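GDSL-like Lipase/Acylhydrolase family protein (Neisseria meningitidis, PDB 4K7J) probably removes O-linked acetyl groups from peptidoglycan, as an esterase of the SGNH hydrolase family with an alpha/beta fold. Local coordinates at residues L221-W224 with S225-R228; D261-Q264 with K265-T269. One frame throughout, in Å; residues are numbered along the deposited sequence.

Contact 1. Residues L221-W224 with S225-R228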
loop_
_atom_site.group_PDB
_atom_site.type_symbol
_atom_site.label_atom_id
_atom_site.label_comp_id
_atom_site.label_asym_id
_atom_site.label_seq_id
_atom_site.Cartn_x
_atom_site.Cartn_y
_atom_site.Cartn_z
ATOM N N LEU A 221 4.858 -9.381 -6.727
ATOM C CA LEU A 221 5.815 -8.270 -6.678
ATOM C C LEU A 221 6.500 -8.012 -8.007
ATOM O O LEU A 221 6.718 -6.863 -8.377
ATOM C CB LEU A 221 6.877 -8.471 -5.587
ATOM C CG LEU A 221 8.002 -7.429 -5.601
ATOM C CD1 LEU A 221 7.468 -6.045 -5.271
ATOM C CD2 LEU A 221 9.129 -7.791 -4.679
ATOM N N THR A 222 6.836 -9.081 -8.726
ATOM C CA THR A 222 7.520 -8.946 -10.009
ATOM C C THR A 222 6.649 -8.240 -11.037
ATOM O O THR A 222 7.155 -7.725 -12.033
ATOM C CB THR A 222 7.970 -10.306 -10.584
ATOM O OG1 THR A 222 6.829 -11.165 -10.775
ATOM C CG2 THR A 222 8.974 -10.969 -9.649
ATOM N N GLN A 223 5.346 -8.202 -10.794
ATOM C CA GLN A 223 4.432 -7.575 -11.737
ATOM C C GLN A 223 4.424 -6.049 -11.653
ATOM O O GLN A 223 3.634 -5.408 -12.328
ATOM C CB GLN A 223 3.017 -8.144 -11.604
ATOM C CG GLN A 223 2.947 -9.601 -12.072
ATOM C CD GLN A 223 1.650 -10.269 -11.714
ATOM O OE1 GLN A 223 1.018 -9.911 -10.735
ATOM N NE2 GLN A 223 1.241 -11.248 -12.518
ATOM N N TRP A 224 5.308 -5.472 -10.839
ATOM C CA TRP A 224 5.618 -4.053 -10.981
ATOM C C TRP A 224 6.105 -3.760 -12.414
ATOM O O TRP A 224 6.026 -2.618 -12.892
ATOM C CB TRP A 224 6.682 -3.615 -9.971
ATOM C CG TRP A 224 6.206 -3.515 -8.534
ATOM C CD1 TRP A 224 5.115 -4.124 -7.974
ATOM C CD2 TRP A 224 6.821 -2.751 -7.491
ATOM N NE1 TRP A 224 5.017 -3.782 -6.646
ATOM C CE2 TRP A 224 6.059 -2.948 -6.325
ATOM C CE3 TRP A 224 7.949 -1.919 -7.433
ATOM C CZ2 TRP A 224 6.383 -2.342 -5.110
ATOM C CZ3 TRP A 224 8.271 -1.322 -6.228
ATOM C CH2 TRP A 224 7.487 -1.533 -5.081
ATOM N N SER A 225 6.605 -4.790 -13.097
ATOM C CA SER A 225 7.065 -4.648 -14.487
ATOM C C SER A 225 5.938 -4.215 -15.450
ATOM O O SER A 225 6.204 -3.672 -16.525
ATOM C CB SER A 225 7.731 -5.941 -14.982
ATOM O OG SER A 225 6.755 -6.922 -15.268
ATOM N N LYS A 226 4.688 -4.433 -15.046
ATOM C CA LYS A 226 3.526 -3.949 -15.792
ATOM C C LYS A 226 3.389 -2.432 -15.748
ATOM O O LYS A 226 2.631 -1.859 -16.536
ATOM C CB LYS A 226 2.228 -4.538 -15.219
ATOM C CG LYS A 226 2.011 -6.032 -15.426
ATOM C CD LYS A 226 0.680 -6.413 -14.764
ATOM C CE LYS A 226 0.296 -7.872 -14.975
ATOM N NZ LYS A 226 -0.993 -8.167 -14.247
ATOM N N TRP A 227 4.080 -1.789 -14.806
ATOM C CA TRP A 227 3.928 -0.349 -14.603
ATOM C C TRP A 227 5.012 0.398 -15.393
ATOM O O TRP A 227 5.950 -0.223 -15.887
ATOM C CB TRP A 227 3.980 0.014 -13.109
ATOM C CG TRP A 227 3.042 -0.769 -12.229
ATOM C CD1 TRP A 227 1.938 -1.471 -12.621
ATOM C CD2 TRP A 227 3.143 -0.943 -10.811
ATOM N NE1 TRP A 227 1.346 -2.062 -11.537
ATOM C CE2 TRP A 227 2.065 -1.753 -10.412
ATOM C CE3 TRP A 227 4.044 -0.486 -9.834
ATOM C CZ2 TRP A 227 1.854 -2.118 -9.077
ATOM C CZ3 TRP A 227 3.839 -0.856 -8.507
ATOM C CH2 TRP A 227 2.760 -1.676 -8.146
ATOM N N ARG A 228 4.886 1.718 -15.514
ATOM C CA ARG A 228 5.775 2.484 -16.398
ATOM C C ARG A 228 7.249 2.395 -15.988
ATOM O O ARG A 228 7.566 2.160 -14.831
ATOM C CB ARG A 228 5.315 3.952 -16.526
ATOM C CG ARG A 228 5.571 4.811 -15.307
ATOM C CD ARG A 228 4.692 6.064 -15.318
ATOM N NE ARG A 228 5.126 7.049 -14.323
ATOM C CZ ARG A 228 5.986 8.028 -14.584
ATOM N NH1 ARG A 228 6.493 8.148 -15.802
ATOM N NH2 ARG A 228 6.343 8.880 -13.633
HETATM O O HOH W 1 -1.027 -8.102 -11.492
#

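Contact 2. Residues D261-Q264 with K265-T269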
loop_
_atom_site.group_PDB
_atom_site.type_symbol
_atom_site.label_atom_id
_atom_site.label_comp_id
_atom_site.label_asym_id
_atom_site.label_seq_id
_atom_site.Cartn_x
_atom_site.Cartn_y
_atom_site.Cartn_z
ATOM N N ASP A 261 15.083 -17.276 -9.742
ATOM C CA ASP A 261 14.866 -16.072 -10.537
ATOM C C ASP A 261 14.045 -15.044 -9.759
ATOM O O ASP A 261 14.384 -13.858 -9.730
ATOM C CB ASP A 261 14.172 -16.374 -11.864
ATOM C CG ASP A 261 14.147 -15.158 -12.782
ATOM O OD1 ASP A 261 15.235 -14.608 -13.042
ATOM O OD2 ASP A 261 13.053 -14.729 -13.210
ATOM N N THR A 262 12.975 -15.514 -9.122
ATOM C CA THR A 262 12.087 -14.641 -8.361
ATOM C C THR A 262 12.865 -13.929 -7.259
ATOM O O THR A 262 12.749 -12.711 -7.093
ATOM C CB THR A 262 10.914 -15.421 -7.746
ATOM O OG1 THR A 262 10.220 -16.131 -8.781
ATOM C CG2 THR A 262 9.947 -14.464 -7.036
ATOM N N GLU A 263 13.679 -14.691 -6.534
ATOM C CA GLU A 263 14.529 -14.138 -5.472
ATOM C C GLU A 263 15.418 -12.992 -5.963
ATOM O O GLU A 263 15.557 -11.972 -5.288
ATOM C CB GLU A 263 15.390 -15.248 -4.851
ATOM C CG GLU A 263 16.287 -14.808 -3.693
ATOM C CD GLU A 263 16.738 -15.987 -2.819
ATOM O OE1 GLU A 263 16.232 -17.114 -3.015
ATOM O OE2 GLU A 263 17.594 -15.788 -1.935
ATOM N N GLN A 264 16.027 -13.162 -7.134
ATOM C CA GLN A 264 16.885 -12.114 -7.683
ATOM C C GLN A 264 16.075 -10.863 -8.024
ATOM O O GLN A 264 16.535 -9.738 -7.817
ATOM C CB GLN A 264 17.638 -12.598 -8.928
ATOM C CG GLN A 264 18.805 -11.690 -9.309
ATOM C CD GLN A 264 19.549 -12.164 -10.549
ATOM O OE1 GLN A 264 18.951 -12.721 -11.475
ATOM N NE2 GLN A 264 20.864 -11.947 -10.571
ATOM N N LYS A 265 14.866 -11.062 -8.543
ATOM C CA LYS A 265 13.999 -9.928 -8.865
ATOM C C LYS A 265 13.574 -9.201 -7.609
ATOM O O LYS A 265 13.557 -7.971 -7.568
ATOM C CB LYS A 265 12.792 -10.375 -9.686
ATOM C CG LYS A 265 13.169 -10.670 -11.122
ATOM C CD LYS A 265 11.994 -11.109 -11.962
ATOM C CE LYS A 265 12.442 -11.377 -13.400
ATOM N NZ LYS A 265 11.275 -11.644 -14.296
ATOM N N TRP A 266 13.263 -9.963 -6.567
ATOM C CA TRP A 266 12.889 -9.368 -5.287
ATOM C C TRP A 266 14.042 -8.541 -4.718
ATOM O O TRP A 266 13.850 -7.396 -4.307
ATOM C CB TRP A 266 12.454 -10.452 -4.294
ATOM C CG TRP A 266 11.005 -10.821 -4.405
ATOM C CD1 TRP A 266 10.365 -11.362 -5.490
ATOM C CD2 TRP A 266 10.013 -10.683 -3.383
ATOM N NE1 TRP A 266 9.031 -11.556 -5.199
ATOM C CE2 TRP A 266 8.792 -11.142 -3.916
ATOM C CE3 TRP A 266 10.034 -10.192 -2.070
ATOM C CZ2 TRP A 266 7.605 -11.140 -3.175
ATOM C CZ3 TRP A 266 8.855 -10.196 -1.339
ATOM C CH2 TRP A 266 7.661 -10.664 -1.896
ATOM N N LEU A 267 15.240 -9.114 -4.697
ATOM C CA LEU A 267 16.416 -8.370 -4.234
ATOM C C LEU A 267 16.635 -7.099 -5.051
ATOM O O LEU A 267 16.919 -6.051 -4.498
ATOM C CB LEU A 267 17.665 -9.253 -4.302
ATOM C CG LEU A 267 17.642 -10.365 -3.253
ATOM C CD1 LEU A 267 18.552 -11.532 -3.633
ATOM C CD2 LEU A 267 18.020 -9.785 -1.892
ATOM N N ASP A 268 16.511 -7.208 -6.374
ATOM C CA ASP A 268 16.597 -6.042 -7.252
ATOM C C ASP A 268 15.584 -4.964 -6.872
ATOM O O ASP A 268 15.917 -3.779 -6.827
ATOM C CB ASP A 268 16.380 -6.431 -8.715
ATOM C CG ASP A 268 17.534 -7.227 -9.287
ATOM O OD1 ASP A 268 18.613 -7.272 -8.647
ATOM O OD2 ASP A 268 17.362 -7.805 -10.386
ATOM N N THR A 269 14.347 -5.381 -6.610
ATOM C CA THR A 269 13.291 -4.452 -6.251
ATOM C C THR A 269 13.593 -3.728 -4.940
ATOM O O THR A 269 13.387 -2.518 -4.838
ATOM C CB THR A 269 11.908 -5.147 -6.176
ATOM O OG1 THR A 269 11.662 -5.871 -7.387
ATOM C CG2 THR A 269 10.810 -4.119 -5.993
HETATM O O HOH W 2 9.937 -13.418 -12.596
HETATM O O HOH W 3 16.809 -10.308 -12.510
#

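Contact 1. Residues L221-W224 with S225-R228
A 3-10 turn in the loop between strand 208-215 and helix 231-236 brings Trp224 and Trp227 together as an offset stack, one indole following the other three residues on. The five-membered ring of Trp224 lies against the six-membered ring of Trp227, with centroids 4.1 Å apart and planes inclined by 22°. The overlap is partial: CH2 of Trp227 sits 3.4 Å from Trp224 CD1, over the pyrrole end of the ring, while Trp224 CA stands over the centre of the Trp227 benzo ring as a CH-pi contact. With CG anti to the carbonyl carbon in both residues (chi1 -73° and -52°), the two rings lie face to face with a lateral offset. The opposite face of Trp224 is taken by CD1 of Leu221, so this indole is held between an aliphatic and an aromatic neighbour. Its rotation is fixed further by a hydrogen bond from NE1 to Tyr247, while NE1 of Trp227 bonds to Ser113.

The backbone beneath is a run of i to i+3 bonds. Trp227 N donates to Trp224 O at 2.9 Å, and Lys226 N to Gln223 O at 3.1 Å. Ser225 N reaches Thr222 O at 3.2 Å. On the outer side, Gln223 and Lys226 run side by side with extended chains, and a water joins them, donating to Gln223 OE1 and accepting from Lys226 NZ, each at 2.8 Å. Gln223 OE1 also accepts from Gln220 N, and Lys226 NZ donates to Ser113 O. Stacked indoles inside and a solvated polar pair outside make this an amphipathic 3-10 turn in a loop of the SGNH hydrolase domain.

Contact 2. Residues D261-Q264 with K265-T269
Thr262 turns its OG1 beside the backbone N (chi1 -55°), which places the methyl CG2 next to Trp266, whose CG is anti to the carbonyl carbon (chi1 -86°); methyl and ring lie side by side one turn apart. CG2 touches the indole obliquely at CD1 and NE1, 3.5 Å from Trp266 CD1, and the same CD1 comes within 3.2 Å of Thr262 O, which lies near the ring plane. That carbonyl also accepts from Trp266 N at 2.8 Å, while Thr262 OG1 bonds back to Asp258 O.

Across the exposed side, the Asp261 carboxylate crosses the end of the extended Lys265 chain. OD2 and Lys265 NZ form only a long salt bridge of 3.7 Å; a water accepts from NZ at 2.8 Å and gives a weak bond to OD2. Further along, Lys265 O takes two donors from Thr269, N at 2.9 Å and OG1 at 2.8 Å, arriving from opposite faces of the carbonyl plane. On another flank, Glu263 CG runs beside Leu267 CD1, and the Glu263 carboxylate goes on to a salt bridge with Arg314 of helix 305-318. The i to i+4 spacing throughout is that of an amphipathic alpha-helix flanking the sheet of an alpha/beta fold.

In the fold
Both contacts are local turns of one SGNH hydrolase domain, and they meet: Leu221 CD2 packs 3.3 Å from Trp266 CD2, and Thr269 CG2 lies against both Leu221 and Trp224. Contact 1 is therefore held on one flank by helix 259-276, to which contact 2 belongs, while strand 53-60 of the mixed sheet touches both of its tryptophans. Both are partly buried, with Trp224, Trp227, Thr262 and Trp266 inside and Ser225, Gln264 and Lys265 on the exposed sides. In contact 1 the 3-10 repeat of three residues stacks two aromatic rings; in contact 2 the alpha-helical repeat of four pairs a ring with a methyl group and an acid with a lysine, and Trp266 also packs on helix 305-318.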